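Local atomic coordinates of bifunctional endomannanase/endoglucanase (Caldanaerobius polysaccharolyticus, PDB entry 3W0K), a protein that probably hydrolyses internal linkages of beta-mannan and beta-glucan chains as a family 5 glycoside hydrolase. Residues V172-G177 and S194-Q199; P200-H205 and P223-Q228; T236-Y241 and K282-G287; I256-C261 and S289-K294; F297-H302 and E320-L325. All blocks are in the same frame, centred on the assembly; numbering follows the deposited sequence.

Interaction 1: residues V172-G177 and S194-Q199; sequences VIDGLG and SGRGYQ
With chi1 at -73°, D174 swings its carboxylate toward strand 192-197, and R196 folds back at chi2 (-66°), which brings the two groups together. They form a salt bridge, with D174 OD2 2.9 Å from R196 NH2. The planes of the two groups stand 76° apart, and the hydrogen bond within the bridge is bent and weak. R196 has further partners: NE pairs with E137 and NH2 with E258. One guanidinium is thus shared by three carboxylates, D174, E137 and E258. R196 NH1 also bonds to the carbonyl G195 O. That oxygen lies in the guanidinium plane, though the nitrogen stands above the carbonyl plane. A water links the three polar side chains. It donates to D174 OD1 at 2.8 Å and accepts from R196 NH1 at 3.1 Å. It also lies 2.7 Å from S194 OG. Beside it, V172 CG1 packs on S194 CB at 3.6 Å. The strands are joined by S194 N to I173 O (2.8 Å) and G175 N to S194 O (3.1 Å). They are neighbouring parallel strands of a beta-alpha-beta unit. A Tris molecule, probably from the crystallisation liquor, is bound nearby. The polar cluster sits at the C-terminal strand ends of a TIM barrel, the end where such enzymes carry their active site.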
# COMPACT_ATOMS: atom_id res chain seq x y z
N VAL A 172 -1.06 -4.70 -10.03
CA VAL A 172 -0.31 -4.98 -8.81
C VAL A 172 -1.21 -5.78 -7.88
O VAL A 172 -2.41 -5.54 -7.80
CB VAL A 172 0.08 -3.66 -8.09
CG1 VAL A 172 0.92 -3.96 -6.85
CG2 VAL A 172 0.82 -2.73 -9.04
N ILE A 173 -0.63 -6.78 -7.21
CA ILE A 173 -1.36 -7.59 -6.25
C ILE A 173 -0.61 -7.60 -4.93
O ILE A 173 0.63 -7.62 -4.91
CB ILE A 173 -1.60 -9.05 -6.75
CG1 ILE A 173 -0.28 -9.76 -7.03
CG2 ILE A 173 -2.48 -9.04 -7.99
CD1 ILE A 173 -0.46 -11.25 -7.33
N ASP A 174 -1.35 -7.51 -3.83
CA ASP A 174 -0.77 -7.49 -2.48
C ASP A 174 -0.58 -8.88 -1.90
O ASP A 174 -1.38 -9.78 -2.14
CB ASP A 174 -1.65 -6.68 -1.53
CG ASP A 174 -1.58 -5.18 -1.78
OD1 ASP A 174 -1.07 -4.74 -2.83
OD2 ASP A 174 -2.05 -4.42 -0.90
N GLY A 175 0.47 -9.03 -1.09
CA GLY A 175 0.74 -10.31 -0.46
C GLY A 175 -0.35 -10.76 0.50
O GLY A 175 -1.13 -9.95 1.02
N LEU A 176 -0.43 -12.07 0.72
CA LEU A 176 -1.42 -12.62 1.63
C LEU A 176 -1.04 -12.32 3.08
O LEU A 176 0.04 -11.81 3.36
CB LEU A 176 -1.54 -14.13 1.43
CG LEU A 176 -2.04 -14.56 0.05
CD1 LEU A 176 -2.03 -16.08 -0.05
CD2 LEU A 176 -3.44 -14.02 -0.17
N GLY A 177 -1.96 -12.63 4.00
CA GLY A 177 -1.69 -12.39 5.41
C GLY A 177 -1.35 -10.96 5.74
O GLY A 177 -0.40 -10.70 6.49
N SER A 194 3.31 -6.99 -4.57
CA SER A 194 3.57 -5.95 -3.59
C SER A 194 3.62 -6.41 -2.15
O SER A 194 2.63 -6.93 -1.61
CB SER A 194 2.53 -4.83 -3.75
OG SER A 194 2.85 -3.70 -2.96
N GLY A 195 4.77 -6.18 -1.53
CA GLY A 195 5.00 -6.54 -0.14
C GLY A 195 4.86 -5.37 0.81
O GLY A 195 4.40 -4.27 0.44
N ARG A 196 5.31 -5.58 2.04
CA ARG A 196 5.20 -4.57 3.09
C ARG A 196 6.45 -4.43 3.94
O ARG A 196 7.25 -5.36 4.05
CB ARG A 196 4.02 -4.92 4.00
CG ARG A 196 2.65 -4.78 3.35
CD ARG A 196 2.36 -3.33 3.03
NE ARG A 196 1.00 -3.09 2.55
CZ ARG A 196 0.63 -3.12 1.27
NH1 ARG A 196 1.51 -3.40 0.32
NH2 ARG A 196 -0.61 -2.77 0.95
N GLY A 197 6.58 -3.26 4.56
CA GLY A 197 7.71 -2.97 5.43
C GLY A 197 7.22 -2.52 6.79
O GLY A 197 7.45 -1.38 7.20
N TYR A 198 6.50 -3.40 7.48
CA TYR A 198 5.97 -3.09 8.80
C TYR A 198 6.48 -4.03 9.87
O TYR A 198 6.09 -3.92 11.03
CB TYR A 198 4.44 -3.15 8.79
CG TYR A 198 3.75 -2.06 8.00
CD1 TYR A 198 4.05 -0.71 8.22
CD2 TYR A 198 2.73 -2.36 7.10
CE1 TYR A 198 3.36 0.30 7.56
CE2 TYR A 198 2.04 -1.36 6.43
CZ TYR A 198 2.35 -0.03 6.67
OH TYR A 198 1.64 0.97 6.04
N GLN A 199 7.34 -4.97 9.49
CA GLN A 199 7.89 -5.92 10.45
C GLN A 199 9.20 -5.44 11.04
O GLN A 199 10.06 -4.93 10.32
CB GLN A 199 8.08 -7.29 9.81
CG GLN A 199 6.79 -7.95 9.33
CD GLN A 199 5.75 -8.15 10.44
OE1 GLN A 199 6.06 -8.07 11.63
NE2 GLN A 199 4.52 -8.42 10.04
O HOH W 1 0.49 -2.50 -2.44

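Interaction 2: residues P200-H205 and P223-Q228; sequences PMALTH and PDLLWQ
A202 and W227 make the CH-pi contact of this interface. A202 CB sits over one face of the indole, 3.5 Å from the centroid of the W227 five-membered ring and only 12° off the ring normal. Q228 CD, from the same segment as the indole, lies against the opposite face, toward the rim. W227 reaches the short helix 201-204 because its CG is anti to the backbone N (chi1 178°).

The other contacts are apolar. P200 CB lies 3.7 Å from W227 CE3, and M201 CB lies 3.6 Å from W227 CH2. M201 and W227 run side by side and point the same way. L225 works through one methyl group. Its CD2 touches L203 CB at 3.9 Å, P200 CG at 4.0 Å and A202 CB at 4.0 Å. With an alanine in place of W227, A202 would probably lose the ring over its methyl group, and a gap would open beside P200 and M201.

No hydrogen bond crosses between the segments. The polar bonds stay within the helix or lead elsewhere: P200 O accepts from L203 N and T204 N, and M201 N bonds to Q199. The two-stranded hairpin 225-232 adds W232, which packs on W227 and P200. The chemistry implies a fit set by shape and dispersion, in which the helix and the hairpin are held together by hydrophobic burial.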
# COMPACT_ATOMS: atom_id res chain seq x y z
N PRO A 200 9.38 -5.60 12.36
CA PRO A 200 8.42 -6.19 13.30
C PRO A 200 7.29 -5.25 13.70
O PRO A 200 7.53 -4.08 14.01
CB PRO A 200 9.30 -6.55 14.50
CG PRO A 200 10.30 -5.44 14.50
CD PRO A 200 10.67 -5.32 13.04
N MET A 201 6.06 -5.76 13.69
CA MET A 201 4.89 -4.97 14.06
C MET A 201 5.00 -4.40 15.47
O MET A 201 4.45 -3.34 15.76
CB MET A 201 3.62 -5.80 13.94
CG MET A 201 3.21 -6.15 12.51
SD MET A 201 2.59 -4.72 11.60
CE MET A 201 0.89 -4.69 12.14
N ALA A 202 5.73 -5.10 16.34
CA ALA A 202 5.92 -4.67 17.72
C ALA A 202 6.62 -3.32 17.79
O ALA A 202 6.52 -2.60 18.78
CB ALA A 202 6.73 -5.71 18.48
N LEU A 203 7.34 -2.98 16.72
CA LEU A 203 8.06 -1.72 16.64
C LEU A 203 7.28 -0.69 15.82
O LEU A 203 6.97 0.40 16.31
CB LEU A 203 9.45 -1.94 16.03
CG LEU A 203 10.44 -0.77 15.93
CD1 LEU A 203 11.85 -1.32 15.89
CD2 LEU A 203 10.17 0.09 14.71
N THR A 204 6.91 -1.06 14.60
CA THR A 204 6.20 -0.15 13.70
C THR A 204 4.78 0.23 14.10
O THR A 204 4.33 1.33 13.80
CB THR A 204 6.14 -0.71 12.27
OG1 THR A 204 5.29 -1.87 12.25
CG2 THR A 204 7.53 -1.10 11.79
N HIS A 205 4.07 -0.69 14.75
CA HIS A 205 2.70 -0.43 15.17
C HIS A 205 2.53 -0.40 16.69
O HIS A 205 1.45 -0.68 17.21
CB HIS A 205 1.74 -1.44 14.53
CG HIS A 205 1.43 -1.15 13.09
ND1 HIS A 205 2.39 -1.19 12.10
CD2 HIS A 205 0.27 -0.84 12.48
CE1 HIS A 205 1.83 -0.91 10.94
NE2 HIS A 205 0.54 -0.69 11.14
N PRO A 223 18.50 -2.71 17.55
CA PRO A 223 18.14 -4.05 17.05
C PRO A 223 17.92 -5.11 18.12
O PRO A 223 17.99 -4.84 19.32
CB PRO A 223 19.34 -4.40 16.18
CG PRO A 223 20.47 -3.81 16.95
CD PRO A 223 19.93 -2.44 17.31
N ASP A 224 17.65 -6.33 17.66
CA ASP A 224 17.42 -7.50 18.50
C ASP A 224 16.17 -7.41 19.38
O ASP A 224 16.19 -7.81 20.55
CB ASP A 224 18.66 -7.79 19.36
CG ASP A 224 19.90 -8.08 18.52
OD1 ASP A 224 19.79 -8.28 17.29
OD2 ASP A 224 21.01 -8.11 19.10
N LEU A 225 15.08 -6.92 18.80
CA LEU A 225 13.82 -6.80 19.51
C LEU A 225 13.18 -8.17 19.66
O LEU A 225 12.96 -8.87 18.67
CB LEU A 225 12.87 -5.86 18.76
CG LEU A 225 11.44 -5.71 19.30
CD1 LEU A 225 11.46 -5.16 20.71
CD2 LEU A 225 10.64 -4.79 18.39
N LEU A 226 12.90 -8.56 20.90
CA LEU A 226 12.28 -9.85 21.17
C LEU A 226 10.77 -9.68 21.02
O LEU A 226 10.16 -8.87 21.71
CB LEU A 226 12.64 -10.34 22.57
CG LEU A 226 12.33 -11.79 22.99
CD1 LEU A 226 10.87 -11.95 23.36
CD2 LEU A 226 12.72 -12.76 21.88
N TRP A 227 10.18 -10.45 20.10
CA TRP A 227 8.75 -10.39 19.84
C TRP A 227 8.27 -11.76 19.37
O TRP A 227 8.81 -12.31 18.41
CB TRP A 227 8.45 -9.33 18.78
CG TRP A 227 7.01 -9.22 18.39
CD1 TRP A 227 5.93 -9.10 19.22
CD2 TRP A 227 6.49 -9.19 17.05
NE1 TRP A 227 4.77 -9.01 18.49
CE2 TRP A 227 5.08 -9.06 17.16
CE3 TRP A 227 7.07 -9.27 15.78
CZ2 TRP A 227 4.25 -9.01 16.03
CZ3 TRP A 227 6.24 -9.22 14.66
CH2 TRP A 227 4.85 -9.09 14.80
N GLN A 228 7.27 -12.30 20.06
CA GLN A 228 6.70 -13.61 19.74
C GLN A 228 7.76 -14.72 19.82
O GLN A 228 7.74 -15.66 19.02
CB GLN A 228 6.06 -13.59 18.34
CG GLN A 228 4.88 -12.65 18.22
CD GLN A 228 4.30 -12.61 16.81
OE1 GLN A 228 5.03 -12.69 15.82
NE2 GLN A 228 2.98 -12.48 16.72

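Interaction 3: residues T236-Y241 and K282-G287; sequences TLREYY and KEFEWG
Y241 of helix 234-249 and F284 at the end of helix 267-284 mark the closest backbone approach, with CA atoms 9.9 Å apart. These are outer helices of the TIM barrel, and a Schellman motif ends the second one. E285, with positive phi, is its C-prime residue, and W286 N bonds back to Y281 O.

R238 and E283 form the salt bridge at the outer edge. The arginine is extended from CG to NE and meets the carboxylate end-on with two nitrogens. R238 NH2 is 2.8 Å from E283 OE1 and meets the syn lone pair of that oxygen. R238 NH1 makes a nearly straight bond (168°) of 3.0 Å to E283 OE2, on its syn side but well out of the carboxylate plane. With a methionine in place of R238, both bonds would go, and the E283 carboxylate would probably be left without its mate.

Deeper in, Y241 CB packs on F284 CE2 at 4.0 Å. Y241 OH bonds to R196 O, and W286 NE1 to Q248. W286 and Y241 form a T-shaped pair with planes at 87°: the edge atom W286 CZ3 comes within 3.6 Å of Y241 CD1, over the tyrosine face.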
# COMPACT_ATOMS: atom_id res chain seq x y z
N THR A 236 16.97 -11.17 10.54
CA THR A 236 15.59 -11.64 10.66
C THR A 236 14.76 -11.05 9.53
O THR A 236 13.87 -11.71 8.98
CB THR A 236 14.97 -11.25 12.01
OG1 THR A 236 15.87 -11.60 13.07
CG2 THR A 236 13.66 -11.99 12.23
N LEU A 237 15.05 -9.80 9.17
CA LEU A 237 14.33 -9.15 8.08
C LEU A 237 14.65 -9.85 6.76
O LEU A 237 13.78 -9.97 5.89
CB LEU A 237 14.69 -7.66 8.00
CG LEU A 237 14.02 -6.77 9.05
CD1 LEU A 237 14.70 -5.42 9.11
CD2 LEU A 237 12.53 -6.62 8.73
N ARG A 238 15.88 -10.32 6.61
CA ARG A 238 16.28 -11.04 5.40
C ARG A 238 15.49 -12.35 5.32
O ARG A 238 15.05 -12.75 4.24
CB ARG A 238 17.78 -11.33 5.40
CG ARG A 238 18.66 -10.11 5.23
CD ARG A 238 20.13 -10.50 5.18
NE ARG A 238 21.02 -9.35 5.01
CZ ARG A 238 21.31 -8.79 3.84
NH1 ARG A 238 20.79 -9.26 2.72
NH2 ARG A 238 22.13 -7.75 3.80
N GLU A 239 15.32 -13.01 6.46
CA GLU A 239 14.57 -14.26 6.52
C GLU A 239 13.12 -13.99 6.12
O GLU A 239 12.52 -14.73 5.34
CB GLU A 239 14.60 -14.86 7.92
CG GLU A 239 15.96 -15.40 8.34
CD GLU A 239 15.94 -16.03 9.72
OE1 GLU A 239 15.00 -16.80 10.01
OE2 GLU A 239 16.86 -15.74 10.52
N TYR A 240 12.58 -12.88 6.63
CA TYR A 240 11.21 -12.46 6.36
C TYR A 240 11.00 -12.17 4.87
O TYR A 240 9.95 -12.48 4.31
CB TYR A 240 10.88 -11.23 7.20
CG TYR A 240 9.61 -10.51 6.81
CD1 TYR A 240 8.36 -11.08 7.06
CD2 TYR A 240 9.66 -9.28 6.18
CE1 TYR A 240 7.19 -10.43 6.69
CE2 TYR A 240 8.49 -8.62 5.80
CZ TYR A 240 7.27 -9.19 6.06
OH TYR A 240 6.13 -8.53 5.68
N TYR A 241 12.00 -11.58 4.23
CA TYR A 241 11.91 -11.24 2.82
C TYR A 241 12.39 -12.32 1.86
O TYR A 241 12.18 -12.20 0.65
CB TYR A 241 12.65 -9.93 2.54
CG TYR A 241 11.92 -8.69 3.02
CD1 TYR A 241 10.61 -8.43 2.62
CD2 TYR A 241 12.53 -7.79 3.89
CE1 TYR A 241 9.93 -7.30 3.06
CE2 TYR A 241 11.87 -6.66 4.34
CZ TYR A 241 10.56 -6.42 3.93
OH TYR A 241 9.89 -5.32 4.41
N LYS A 282 17.53 -1.14 -0.89
CA LYS A 282 18.55 -0.67 -1.82
C LYS A 282 19.33 -1.86 -2.38
O LYS A 282 19.56 -1.94 -3.59
CB LYS A 282 19.51 0.30 -1.12
CG LYS A 282 20.50 0.95 -2.08
CD LYS A 282 21.41 1.92 -1.36
CE LYS A 282 22.30 2.66 -2.35
NZ LYS A 282 23.20 3.63 -1.67
N GLU A 283 19.69 -2.78 -1.50
CA GLU A 283 20.43 -3.98 -1.90
C GLU A 283 19.61 -4.84 -2.86
O GLU A 283 20.14 -5.36 -3.85
CB GLU A 283 20.81 -4.80 -0.66
CG GLU A 283 21.57 -6.09 -0.97
CD GLU A 283 21.85 -6.92 0.26
OE1 GLU A 283 22.09 -6.35 1.34
OE2 GLU A 283 21.83 -8.17 0.14
N PHE A 284 18.32 -4.98 -2.55
CA PHE A 284 17.41 -5.78 -3.36
C PHE A 284 16.97 -5.04 -4.62
O PHE A 284 16.41 -5.65 -5.54
CB PHE A 284 16.15 -6.14 -2.56
CG PHE A 284 16.39 -6.97 -1.33
CD1 PHE A 284 17.60 -7.64 -1.13
CD2 PHE A 284 15.40 -7.10 -0.37
CE1 PHE A 284 17.81 -8.42 0.00
CE2 PHE A 284 15.59 -7.87 0.77
CZ PHE A 284 16.80 -8.54 0.95
N GLU A 285 17.21 -3.73 -4.65
CA GLU A 285 16.82 -2.86 -5.75
C GLU A 285 15.30 -2.79 -5.84
O GLU A 285 14.71 -2.89 -6.92
CB GLU A 285 17.45 -3.31 -7.07
CG GLU A 285 18.96 -3.16 -7.11
CD GLU A 285 19.56 -3.43 -8.49
OE1 GLU A 285 18.81 -3.48 -9.48
OE2 GLU A 285 20.80 -3.58 -8.57
N TRP A 286 14.67 -2.63 -4.68
CA TRP A 286 13.22 -2.54 -4.58
C TRP A 286 12.76 -1.10 -4.39
O TRP A 286 13.37 -0.34 -3.63
CB TRP A 286 12.70 -3.32 -3.38
CG TRP A 286 12.77 -4.81 -3.47
CD1 TRP A 286 13.17 -5.56 -4.54
CD2 TRP A 286 12.39 -5.73 -2.44
NE1 TRP A 286 13.06 -6.90 -4.23
CE2 TRP A 286 12.59 -7.03 -2.95
CE3 TRP A 286 11.91 -5.58 -1.13
CZ2 TRP A 286 12.32 -8.18 -2.20
CZ3 TRP A 286 11.64 -6.72 -0.38
CH2 TRP A 286 11.85 -8.00 -0.92
N GLY A 287 11.66 -0.76 -5.04
CA GLY A 287 11.07 0.55 -4.87
C GLY A 287 10.24 0.46 -3.60
O GLY A 287 9.89 -0.64 -3.15

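Interaction 4: residues I256-C261 and S289-K294; sequences IGEFGC and SLWNFK
F259 and L290 meet by a CH-pi contact. F259 holds CG in the crowded position between its backbone N and carbonyl carbon (chi1 83°), which turns the ring across L290. L290 CD1 sits over one face, 3.7 Å from the F259 ring centroid. The ring edge of F259 faces the backbone, with CD2 3.3 Å from S289 O.

E258 and W291 lie side by side and point the same way. W291 sets CG anti to the backbone N (chi1 178°), which lays the indole alongside the E258 carboxylate. The two planes are 31° apart, and E258 OE1 lies over one face of the indole, toward the rim. E258 CD is 3.6 Å from W291 CE3. OE1 bonds to Y198 OH, and OE2 pairs with R40 and R196.

Two backbone bonds tie the segments, S289 N to I256 O at 2.9 Å and W291 N to F259 O at 3.0 Å. Strands 254-259 and 287-290 are parallel neighbours, joined through helix 267-284 in a beta-alpha-beta crossover of the TIM barrel. E258 OE2 bonds a Tris molecule from the crystallisation liquor, probably, which may mark a pocket at the C-terminal end of the barrel, consistent with the active-site end of such enzymes.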
# COMPACT_ATOMS: atom_id res chain seq x y z
N ILE A 256 7.49 -2.49 -2.62
CA ILE A 256 6.98 -2.32 -1.26
C ILE A 256 5.91 -1.22 -1.30
O ILE A 256 6.23 -0.03 -1.27
CB ILE A 256 8.11 -1.96 -0.27
CG1 ILE A 256 9.16 -3.08 -0.24
CG2 ILE A 256 7.54 -1.72 1.13
CD1 ILE A 256 8.64 -4.42 0.27
N GLY A 257 4.65 -1.65 -1.40
CA GLY A 257 3.52 -0.73 -1.49
C GLY A 257 3.29 0.17 -0.29
O GLY A 257 2.73 1.26 -0.43
N GLU A 258 3.64 -0.33 0.89
CA GLU A 258 3.51 0.42 2.13
C GLU A 258 4.59 -0.01 3.09
O GLU A 258 4.96 -1.18 3.14
CB GLU A 258 2.20 0.13 2.87
CG GLU A 258 0.89 0.42 2.17
CD GLU A 258 -0.30 0.04 3.04
OE1 GLU A 258 -0.14 -0.05 4.28
OE2 GLU A 258 -1.40 -0.16 2.49
N PHE A 259 5.09 0.95 3.86
CA PHE A 259 6.06 0.70 4.91
C PHE A 259 6.13 1.93 5.80
O PHE A 259 5.62 2.99 5.44
CB PHE A 259 7.45 0.30 4.36
CG PHE A 259 8.32 1.46 3.96
CD1 PHE A 259 9.46 1.77 4.70
CD2 PHE A 259 8.04 2.21 2.83
CE1 PHE A 259 10.31 2.81 4.31
CE2 PHE A 259 8.88 3.25 2.42
CZ PHE A 259 10.02 3.55 3.17
N GLY A 260 6.69 1.77 6.99
CA GLY A 260 6.80 2.90 7.88
C GLY A 260 6.64 2.53 9.33
O GLY A 260 6.43 1.36 9.68
N CYS A 261 6.68 3.55 10.18
CA CYS A 261 6.57 3.37 11.62
C CYS A 261 5.60 4.40 12.20
O CYS A 261 5.60 5.56 11.80
CB CYS A 261 7.95 3.55 12.24
SG CYS A 261 8.03 3.26 14.01
N SER A 289 7.14 2.74 -0.96
CA SER A 289 6.21 3.84 -0.75
C SER A 289 5.82 3.94 0.72
O SER A 289 5.25 3.00 1.28
CB SER A 289 4.96 3.62 -1.62
OG SER A 289 4.06 4.71 -1.53
N LEU A 290 6.15 5.06 1.35
CA LEU A 290 5.84 5.28 2.77
C LEU A 290 4.33 5.44 2.94
O LEU A 290 3.66 6.01 2.08
CB LEU A 290 6.58 6.52 3.28
CG LEU A 290 6.83 6.62 4.78
CD1 LEU A 290 7.82 5.55 5.22
CD2 LEU A 290 7.37 8.00 5.12
N TRP A 291 3.79 4.93 4.05
CA TRP A 291 2.35 5.01 4.28
C TRP A 291 1.76 6.42 4.31
O TRP A 291 0.68 6.65 3.79
CB TRP A 291 1.94 4.22 5.53
CG TRP A 291 0.47 4.32 5.83
CD1 TRP A 291 -0.10 4.77 6.98
CD2 TRP A 291 -0.61 4.02 4.93
NE1 TRP A 291 -1.47 4.77 6.86
CE2 TRP A 291 -1.81 4.32 5.62
CE3 TRP A 291 -0.69 3.53 3.62
CZ2 TRP A 291 -3.07 4.15 5.03
CZ3 TRP A 291 -1.94 3.36 3.04
CH2 TRP A 291 -3.12 3.67 3.74
N ASN A 292 2.46 7.36 4.95
CA ASN A 292 1.98 8.75 4.99
C ASN A 292 3.06 9.70 4.49
O ASN A 292 4.25 9.36 4.47
CB ASN A 292 1.68 9.21 6.43
CG ASN A 292 0.47 8.55 7.05
OD1 ASN A 292 0.40 8.42 8.27
ND2 ASN A 292 -0.51 8.18 6.24
N PHE A 293 2.63 10.87 4.03
CA PHE A 293 3.54 11.94 3.63
C PHE A 293 3.41 12.80 4.89
O PHE A 293 4.37 13.00 5.63
CB PHE A 293 3.05 12.69 2.40
CG PHE A 293 3.85 13.91 2.08
CD1 PHE A 293 5.18 13.80 1.70
CD2 PHE A 293 3.30 15.18 2.24
CE1 PHE A 293 5.96 14.93 1.47
CE2 PHE A 293 4.07 16.32 2.01
CZ PHE A 293 5.40 16.20 1.63
N LYS A 294 2.20 13.30 5.13
CA LYS A 294 1.89 14.06 6.34
C LYS A 294 1.13 13.05 7.19
O LYS A 294 0.34 12.26 6.66
CB LYS A 294 1.00 15.26 6.04
CG LYS A 294 1.75 16.47 5.52
CD LYS A 294 0.82 17.62 5.19
CE LYS A 294 0.01 17.33 3.95
NZ LYS A 294 -0.87 18.48 3.60

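Interaction 5: residues F297-H302 and E320-L325; sequences FGIVEH and ELLDLL
I299 points its side chain into three leucines of helix 319-327: L321, L322 and L325. This is plain hydrophobic packing of a loop, which follows the last barrel strand, against the final helix of the chain. I299 crosses each leucine obliquely, and its two branches divide the work. With chi1 at 62°, CG1 lies between the backbone N and the carbonyl carbon, while CG2 is anti to the carbonyl carbon.

The CG2 branch meets L321 and L325, which are one helical turn apart. I299 CG2 lies 3.9 Å from L321 CD2. The other branch goes to L322, with I299 CD1 4.1 Å from L322 CD1. Each leucine offers one methyl to the isoleucine: CD2 of L321, CD1 of L322 and CD1 of L325. F30 of helix 25-33 also touches I299 and L322, while F274 of helix 267-284 touches L321.

No hydrogen bond joins the two segments. The loop is tied elsewhere, since the backbone of I299 bonds to F293 and D318. G298 adds a light contact, its O 4.0 Å from L321 CD2. The tightest touch is methyl to methyl, I299 CG2 on L325 CD1 at 3.6 Å.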
# COMPACT_ATOMS: atom_id res chain seq x y z
N PHE A 297 2.75 8.17 10.14
CA PHE A 297 3.67 7.33 9.37
C PHE A 297 4.39 8.13 8.28
O PHE A 297 4.94 7.55 7.34
CB PHE A 297 2.91 6.19 8.68
CG PHE A 297 2.48 5.08 9.60
CD1 PHE A 297 1.29 5.16 10.30
CD2 PHE A 297 3.26 3.93 9.72
CE1 PHE A 297 0.86 4.10 11.11
CE2 PHE A 297 2.84 2.86 10.52
CZ PHE A 297 1.64 2.95 11.22
N GLY A 298 4.39 9.46 8.40
CA GLY A 298 5.02 10.29 7.38
C GLY A 298 6.35 10.93 7.72
O GLY A 298 7.01 10.57 8.70
N ILE A 299 6.76 11.87 6.88
CA ILE A 299 8.01 12.60 7.08
C ILE A 299 7.76 14.03 7.57
O ILE A 299 8.69 14.71 8.00
CB ILE A 299 8.89 12.66 5.80
CG1 ILE A 299 8.17 13.40 4.67
CG2 ILE A 299 9.30 11.26 5.38
CD1 ILE A 299 9.08 13.78 3.52
N VAL A 300 6.51 14.48 7.50
CA VAL A 300 6.18 15.83 7.93
C VAL A 300 5.59 15.85 9.33
O VAL A 300 4.45 15.43 9.53
CB VAL A 300 5.18 16.51 6.95
CG1 VAL A 300 4.94 17.96 7.37
CG2 VAL A 300 5.71 16.44 5.53
N GLU A 301 6.39 16.31 10.29
CA GLU A 301 5.97 16.41 11.69
C GLU A 301 5.20 15.17 12.16
O GLU A 301 4.09 15.29 12.69
CB GLU A 301 5.11 17.66 11.90
CG GLU A 301 5.84 18.96 11.58
CD GLU A 301 4.97 20.18 11.80
OE1 GLU A 301 4.27 20.60 10.85
OE2 GLU A 301 4.99 20.74 12.92
N HIS A 302 5.79 13.99 11.97
CA HIS A 302 5.12 12.76 12.37
C HIS A 302 4.79 12.69 13.86
O HIS A 302 3.74 12.17 14.23
CB HIS A 302 5.91 11.53 11.91
CG HIS A 302 7.34 11.53 12.34
ND1 HIS A 302 8.38 11.83 11.48
CD2 HIS A 302 7.91 11.27 13.54
CE1 HIS A 302 9.52 11.75 12.13
NE2 HIS A 302 9.27 11.42 13.39
N GLU A 320 16.44 13.78 8.50
CA GLU A 320 17.18 12.53 8.60
C GLU A 320 16.44 11.41 7.86
O GLU A 320 17.04 10.66 7.10
CB GLU A 320 17.41 12.15 10.06
CG GLU A 320 18.23 10.88 10.23
CD GLU A 320 18.52 10.54 11.68
OE1 GLU A 320 17.70 10.87 12.57
OE2 GLU A 320 19.57 9.91 11.94
N LEU A 321 15.13 11.32 8.09
CA LEU A 321 14.32 10.30 7.44
C LEU A 321 14.23 10.55 5.94
O LEU A 321 14.37 9.62 5.14
CB LEU A 321 12.92 10.24 8.07
CG LEU A 321 11.97 9.17 7.52
CD1 LEU A 321 12.64 7.80 7.51
CD2 LEU A 321 10.70 9.16 8.35
N LEU A 322 14.00 11.81 5.55
CA LEU A 322 13.92 12.15 4.14
C LEU A 322 15.23 11.75 3.44
O LEU A 322 15.21 11.16 2.36
CB LEU A 322 13.67 13.66 3.96
CG LEU A 322 13.73 14.18 2.51
CD1 LEU A 322 12.68 13.50 1.65
CD2 LEU A 322 13.52 15.69 2.51
N ASP A 323 16.36 12.04 4.08
CA ASP A 323 17.66 11.69 3.52
C ASP A 323 17.81 10.19 3.34
O ASP A 323 18.36 9.73 2.34
CB ASP A 323 18.80 12.25 4.38
CG ASP A 323 18.99 13.75 4.21
OD1 ASP A 323 18.34 14.36 3.33
OD2 ASP A 323 19.79 14.33 4.96
N LEU A 324 17.30 9.42 4.30
CA LEU A 324 17.35 7.96 4.22
C LEU A 324 16.51 7.46 3.05
O LEU A 324 16.90 6.54 2.35
CB LEU A 324 16.86 7.33 5.52
CG LEU A 324 17.84 7.34 6.70
CD1 LEU A 324 17.16 6.80 7.94
CD2 LEU A 324 19.07 6.51 6.34
N LEU A 325 15.35 8.09 2.85
CA LEU A 325 14.46 7.71 1.76
C LEU A 325 15.12 7.97 0.40
O LEU A 325 14.99 7.17 -0.53
CB LEU A 325 13.14 8.46 1.84
CG LEU A 325 12.25 8.13 3.05
CD1 LEU A 325 11.04 9.05 3.06
CD2 LEU A 325 11.80 6.67 2.99

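Overall arrangement
Interactions 1 and 4 belong to one barrel sheet, with centres about 12 Å apart, and strands 192-197 and 254-259 are neighbours in it. G197 N bonds to E258 O at 3.0 Å. The side chain of R196 comes within about 5 Å of the bound Tris and that of E258 within about 3 Å. Interaction 3 backs this sheet from the helix layer: Y241 reaches R196, and W286 packs on I256. Interaction 2 follows interaction 1 in the chain, and Y198 O bonds to T204 OG1. The centres of interactions 4 and 5 are about 10 Å apart, and F293 and I299 join them. F297 meets H205, Y198 and W291, linking interaction 5 to interactions 2, 1 and 4.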